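Local coordinates for hypothetical protein Atu2144 (Agrobacterium tumefaciens, PDB 2ODF) that is of unknown function but belongs to the N-formylglutamate amidohydrolase family and probably hydrolyses an amide bond, at residues 84-96 with 201-213. Sequence-based numbering, arbitrary orientation.
Sequences RLVYDCNRPPESP and GPEDGVTHTLRLH
Asn90 and His208 bury the most surface here, followed by Arg91. The Asn90 carboxamide spans the start of helix 208-213 with both ends engaged: Thr209 N donates to OD1 of Asn90 (3.1 Å, N-H...O 169°), nearly collinear with the side-chain C=O, while Asn90 ND2 donates to Val206 O (2.7 Å). That second acceptor lies close to the amide plane of Asn90, although the donor stands well above the carbonyl plane of Val206. A water donates to both Asn90 OD1 and Val206 O, so two hydrogens reach each oxygen and the amide orientation is fixed. With chi1 at -163°, CG trans to the main-chain N, the Asn90 amide reaches the helix start; Asn90 N itself closes an Asx turn on Asp88 OD1. Asn90 touches His154 and Thr209 touches Thr152, both of strand 149-156, which places loop and helix over the mixed sheet of the amidohydrolase-family domain; Thr209 OG1 bonds Glu32. His208 turns its ring under Pro92, whose CD lies 3.6 Å from the ring centroid and 3° off the normal, a CH-pi contact; Leu212 covers the opposite face. His208 NE2 is hydrogen-bonded to Tyr127 OH of the same chain and ND1 to Glu116 OE1 of the second subunit, placing this stack at the dimer interface. Asn90 O, 3.1 Å from His208 CB, is buried without a polar partner. Arg91, bent at chi2, brings its guanidinium face over Gly205 O, 3.6 Å from CZ of Arg91.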
loop_
_atom_site.group_PDB
_atom_site.type_symbol
_atom_site.label_atom_id
_atom_site.label_comp_id
_atom_site.label_asym_id
_atom_site.label_seq_id
_atom_site.Cartn_x
_atom_site.Cartn_y
_atom_site.Cartn_z
ATOM N N ARG A 84 -0.594 -0.413 -16.141
ATOM C CA ARG A 84 0.012 -1.459 -15.317
ATOM C C ARG A 84 1.547 -1.304 -15.239
ATOM O O ARG A 84 2.196 -1.959 -14.409
ATOM C CB ARG A 84 -0.309 -2.848 -15.891
ATOM C CG ARG A 84 0.308 -3.115 -17.306
ATOM C CD ARG A 84 0.002 -4.501 -17.826
ATOM N NE ARG A 84 0.522 -5.533 -16.940
ATOM C CZ ARG A 84 0.478 -6.839 -17.167
ATOM N NH1 ARG A 84 -0.100 -7.315 -18.255
ATOM N NH2 ARG A 84 0.986 -7.671 -16.276
ATOM N N LEU A 85 2.126 -0.531 -16.160
ATOM C CA LEU A 85 3.574 -0.245 -16.089
ATOM C C LEU A 85 3.946 0.588 -14.877
ATOM O O LEU A 85 5.057 0.426 -14.349
ATOM C CB LEU A 85 4.078 0.442 -17.343
ATOM C CG LEU A 85 4.135 -0.399 -18.618
ATOM C CD1 LEU A 85 4.351 0.544 -19.776
ATOM C CD2 LEU A 85 5.194 -1.426 -18.550
ATOM N N VAL A 86 3.039 1.460 -14.430
ATOM C CA VAL A 86 3.264 2.270 -13.254
ATOM C C VAL A 86 2.967 1.454 -11.983
ATOM O O VAL A 86 3.780 1.384 -11.059
ATOM C CB VAL A 86 2.456 3.591 -13.286
ATOM C CG1 VAL A 86 2.782 4.443 -12.039
ATOM C CG2 VAL A 86 2.819 4.388 -14.550
ATOM N N TYR A 87 1.816 0.794 -11.964
ATOM C CA TYR A 87 1.491 -0.139 -10.884
ATOM C C TYR A 87 0.531 -1.180 -11.453
ATOM O O TYR A 87 -0.555 -0.821 -11.950
ATOM C CB TYR A 87 0.880 0.550 -9.631
ATOM C CG TYR A 87 0.862 -0.412 -8.464
ATOM C CD1 TYR A 87 0.039 -1.538 -8.487
ATOM C CD2 TYR A 87 1.721 -0.264 -7.380
ATOM C CE1 TYR A 87 0.067 -2.474 -7.465
ATOM C CE2 TYR A 87 1.735 -1.197 -6.346
ATOM C CZ TYR A 87 0.909 -2.319 -6.410
ATOM O OH TYR A 87 0.909 -3.301 -5.421
ATOM N N ASP A 88 0.923 -2.451 -11.380
ATOM C CA ASP A 88 0.064 -3.553 -11.813
ATOM C C ASP A 88 -0.891 -3.880 -10.677
ATOM O O ASP A 88 -0.523 -4.537 -9.709
ATOM C CB ASP A 88 0.886 -4.789 -12.210
ATOM C CG ASP A 88 0.032 -5.871 -12.866
ATOM O OD1 ASP A 88 -1.202 -5.887 -12.630
ATOM O OD2 ASP A 88 0.593 -6.688 -13.622
ATOM N N CYS A 89 -2.122 -3.394 -10.795
ATOM C CA CYS A 89 -3.088 -3.531 -9.704
ATOM C C CYS A 89 -3.507 -4.978 -9.438
ATOM O O CYS A 89 -4.163 -5.248 -8.433
ATOM C CB CYS A 89 -4.286 -2.650 -9.954
ATOM S SG CYS A 89 -3.936 -0.941 -9.645
ATOM N N ASN A 90 -3.124 -5.902 -10.313
ATOM C CA ASN A 90 -3.331 -7.323 -10.054
ATOM C C ASN A 90 -2.111 -7.941 -9.363
ATOM O O ASN A 90 -1.907 -9.130 -9.457
ATOM C CB ASN A 90 -3.624 -8.094 -11.364
ATOM C CG ASN A 90 -4.253 -9.476 -11.114
ATOM O OD1 ASN A 90 -4.873 -9.712 -10.084
ATOM N ND2 ASN A 90 -4.121 -10.367 -12.079
ATOM N N ARG A 91 -1.303 -7.123 -8.683
ATOM C CA ARG A 91 -0.139 -7.590 -7.918
ATOM C C ARG A 91 -0.033 -6.842 -6.579
ATOM O O ARG A 91 -0.281 -5.643 -6.540
ATOM C CB ARG A 91 1.141 -7.326 -8.682
ATOM C CG ARG A 91 1.261 -8.105 -9.982
ATOM C CD ARG A 91 1.385 -9.605 -9.804
ATOM N NE ARG A 91 1.595 -10.165 -11.129
ATOM C CZ ARG A 91 2.282 -11.260 -11.429
ATOM N NH1 ARG A 91 2.893 -12.005 -10.515
ATOM N NH2 ARG A 91 2.374 -11.599 -12.713
ATOM N N PRO A 92 0.332 -7.541 -5.492
ATOM C CA PRO A 92 0.575 -6.846 -4.241
ATOM C C PRO A 92 1.926 -6.107 -4.285
ATOM O O PRO A 92 2.800 -6.459 -5.103
ATOM C CB PRO A 92 0.581 -7.992 -3.216
ATOM C CG PRO A 92 1.039 -9.163 -3.979
ATOM C CD PRO A 92 0.503 -8.993 -5.345
ATOM N N PRO A 93 2.095 -5.068 -3.449
ATOM C CA PRO A 93 3.290 -4.268 -3.530
ATOM C C PRO A 93 4.589 -5.001 -3.186
ATOM O O PRO A 93 5.644 -4.523 -3.575
ATOM C CB PRO A 93 3.016 -3.100 -2.570
ATOM C CG PRO A 93 1.931 -3.487 -1.741
ATOM C CD PRO A 93 1.141 -4.540 -2.460
ATOM N N GLU A 94 4.487 -6.151 -2.516
ATOM C CA GLU A 94 5.615 -7.045 -2.221
ATOM C C GLU A 94 6.122 -7.777 -3.476
ATOM O O GLU A 94 7.278 -8.194 -3.526
ATOM C CB GLU A 94 5.254 -8.047 -1.079
ATOM C CG GLU A 94 3.683 -8.381 -0.803
ATOM C CD GLU A 94 2.841 -7.249 -0.137
ATOM O OE1 GLU A 94 2.291 -6.489 -0.920
ATOM O OE2 GLU A 94 2.660 -7.090 1.128
ATOM N N SER A 95 5.276 -7.933 -4.497
ATOM C CA SER A 95 5.679 -8.652 -5.711
ATOM C C SER A 95 6.585 -7.815 -6.613
ATOM O O SER A 95 6.314 -6.638 -6.825
ATOM C CB SER A 95 4.436 -9.042 -6.525
ATOM O OG SER A 95 4.811 -9.537 -7.806
ATOM N N PRO A 96 7.641 -8.430 -7.188
ATOM C CA PRO A 96 8.446 -7.707 -8.175
ATOM C C PRO A 96 7.683 -7.286 -9.415
ATOM O O PRO A 96 8.117 -6.381 -10.130
ATOM C CB PRO A 96 9.529 -8.724 -8.562
ATOM C CG PRO A 96 9.605 -9.645 -7.467
ATOM C CD PRO A 96 8.207 -9.762 -6.916
ATOM N N GLY A 201 -2.272 -19.174 -14.505
ATOM C CA GLY A 201 -3.098 -19.614 -13.387
ATOM C C GLY A 201 -2.580 -19.034 -12.077
ATOM O O GLY A 201 -1.634 -18.221 -12.072
ATOM N N PRO A 202 -3.199 -19.434 -10.951
ATOM C CA PRO A 202 -2.786 -18.904 -9.642
ATOM C C PRO A 202 -1.304 -19.158 -9.338
ATOM O O PRO A 202 -0.683 -18.413 -8.577
ATOM C CB PRO A 202 -3.722 -19.618 -8.648
ATOM C CG PRO A 202 -4.325 -20.734 -9.380
ATOM C CD PRO A 202 -4.326 -20.379 -10.832
ATOM N N GLU A 203 -0.737 -20.165 -9.989
ATOM C CA GLU A 203 0.683 -20.450 -9.877
ATOM C C GLU A 203 1.561 -19.292 -10.344
ATOM O O GLU A 203 2.675 -19.142 -9.859
ATOM C CB GLU A 203 1.019 -21.714 -10.666
ATOM C CG GLU A 203 0.346 -22.978 -10.101
ATOM C CD GLU A 203 0.512 -24.189 -11.010
ATOM O OE1 GLU A 203 1.375 -24.122 -11.929
ATOM O OE2 GLU A 203 -0.205 -25.214 -10.802
ATOM N N ASP A 204 1.043 -18.474 -11.269
ATOM C CA ASP A 204 1.774 -17.341 -11.859
ATOM C C ASP A 204 1.566 -16.002 -11.146
ATOM O O ASP A 204 2.088 -14.973 -11.572
ATOM C CB ASP A 204 1.377 -17.211 -13.331
ATOM C CG ASP A 204 1.563 -18.506 -14.092
ATOM O OD1 ASP A 204 2.724 -18.946 -14.209
ATOM O OD2 ASP A 204 0.570 -19.102 -14.560
ATOM N N GLY A 205 0.819 -16.005 -10.051
ATOM C CA GLY A 205 0.536 -14.773 -9.325
ATOM C C GLY A 205 -0.504 -13.893 -10.013
ATOM O O GLY A 205 -0.602 -12.701 -9.740
ATOM N N VAL A 206 -1.335 -14.464 -10.878
ATOM C CA VAL A 206 -2.300 -13.634 -11.589
ATOM C C VAL A 206 -3.706 -13.634 -10.967
ATOM O O VAL A 206 -4.593 -13.019 -11.530
ATOM C CB VAL A 206 -2.405 -14.059 -13.080
ATOM C CG1 VAL A 206 -1.080 -13.830 -13.771
ATOM C CG2 VAL A 206 -2.866 -15.530 -13.215
ATOM N N THR A 207 -3.909 -14.301 -9.831
ATOM C CA THR A 207 -5.233 -14.297 -9.189
ATOM C C THR A 207 -5.305 -13.389 -7.946
ATOM O O THR A 207 -6.173 -13.562 -7.104
ATOM C CB THR A 207 -5.713 -15.713 -8.827
ATOM O OG1 THR A 207 -4.826 -16.278 -7.854
ATOM C CG2 THR A 207 -5.759 -16.575 -10.084
ATOM N N HIS A 208 -4.435 -12.376 -7.867
ATOM C CA HIS A 208 -4.426 -11.452 -6.708
ATOM C C HIS A 208 -5.771 -10.824 -6.431
ATOM O O HIS A 208 -6.289 -10.875 -5.308
ATOM C CB HIS A 208 -3.372 -10.348 -6.952
ATOM C CG HIS A 208 -3.185 -9.424 -5.794
ATOM N ND1 HIS A 208 -2.996 -9.872 -4.506
ATOM C CD2 HIS A 208 -3.174 -8.075 -5.730
ATOM C CE1 HIS A 208 -2.852 -8.827 -3.703
ATOM N NE2 HIS A 208 -2.938 -7.728 -4.430
ATOM N N THR A 209 -6.358 -10.189 -7.440
ATOM C CA THR A 209 -7.658 -9.538 -7.295
ATOM C C THR A 209 -8.765 -10.496 -6.767
ATOM O O THR A 209 -9.592 -10.120 -5.932
ATOM C CB THR A 209 -8.047 -8.864 -8.640
ATOM O OG1 THR A 209 -7.077 -7.823 -8.936
ATOM C CG2 THR A 209 -9.450 -8.309 -8.576
ATOM N N LEU A 210 -8.783 -11.722 -7.266
ATOM C CA LEU A 210 -9.696 -12.753 -6.766
ATOM C C LEU A 210 -9.402 -13.053 -5.261
ATOM O O LEU A 210 -10.322 -13.133 -4.438
ATOM C CB LEU A 210 -9.554 -14.035 -7.589
ATOM C CG LEU A 210 -9.771 -13.917 -9.118
ATOM C CD1 LEU A 210 -9.603 -15.289 -9.812
ATOM C CD2 LEU A 210 -11.137 -13.251 -9.387
ATOM N N ARG A 211 -8.128 -13.190 -4.931
ATOM C CA ARG A 211 -7.696 -13.404 -3.545
ATOM C C ARG A 211 -8.111 -12.261 -2.615
ATOM O O ARG A 211 -8.461 -12.521 -1.462
ATOM C CB ARG A 211 -6.191 -13.658 -3.433
ATOM C CG ARG A 211 -5.733 -14.957 -4.062
ATOM C CD ARG A 211 -4.249 -15.216 -3.919
ATOM N NE ARG A 211 -3.940 -16.528 -4.485
ATOM C CZ ARG A 211 -2.717 -17.003 -4.656
ATOM N NH1 ARG A 211 -1.658 -16.296 -4.270
ATOM N NH2 ARG A 211 -2.559 -18.204 -5.205
ATOM N N LEU A 212 -8.088 -11.015 -3.099
ATOM C CA LEU A 212 -8.487 -9.864 -2.279
ATOM C C LEU A 212 -9.985 -9.727 -2.069
ATOM O O LEU A 212 -10.425 -9.338 -0.986
ATOM C CB LEU A 212 -7.982 -8.554 -2.892
ATOM C CG LEU A 212 -6.470 -8.276 -2.942
ATOM C CD1 LEU A 212 -6.241 -6.811 -3.317
ATOM C CD2 LEU A 212 -5.788 -8.646 -1.619
ATOM N N HIS A 213 -10.772 -10.023 -3.092
ATOM C CA HIS A 213 -12.183 -9.616 -3.115
ATOM C C HIS A 213 -13.219 -10.736 -3.161
ATOM O O HIS A 213 -14.320 -10.543 -2.658
ATOM C CB HIS A 213 -12.426 -8.691 -4.313
ATOM C CG HIS A 213 -11.572 -7.456 -4.301
ATOM N ND1 HIS A 213 -11.709 -6.475 -3.344
ATOM C CD2 HIS A 213 -10.589 -7.036 -5.136
ATOM C CE1 HIS A 213 -10.838 -5.506 -3.587
ATOM N NE2 HIS A 213 -10.131 -5.832 -4.654
HETATM O O HOH W 1 -6.989 -11.627 -10.264
#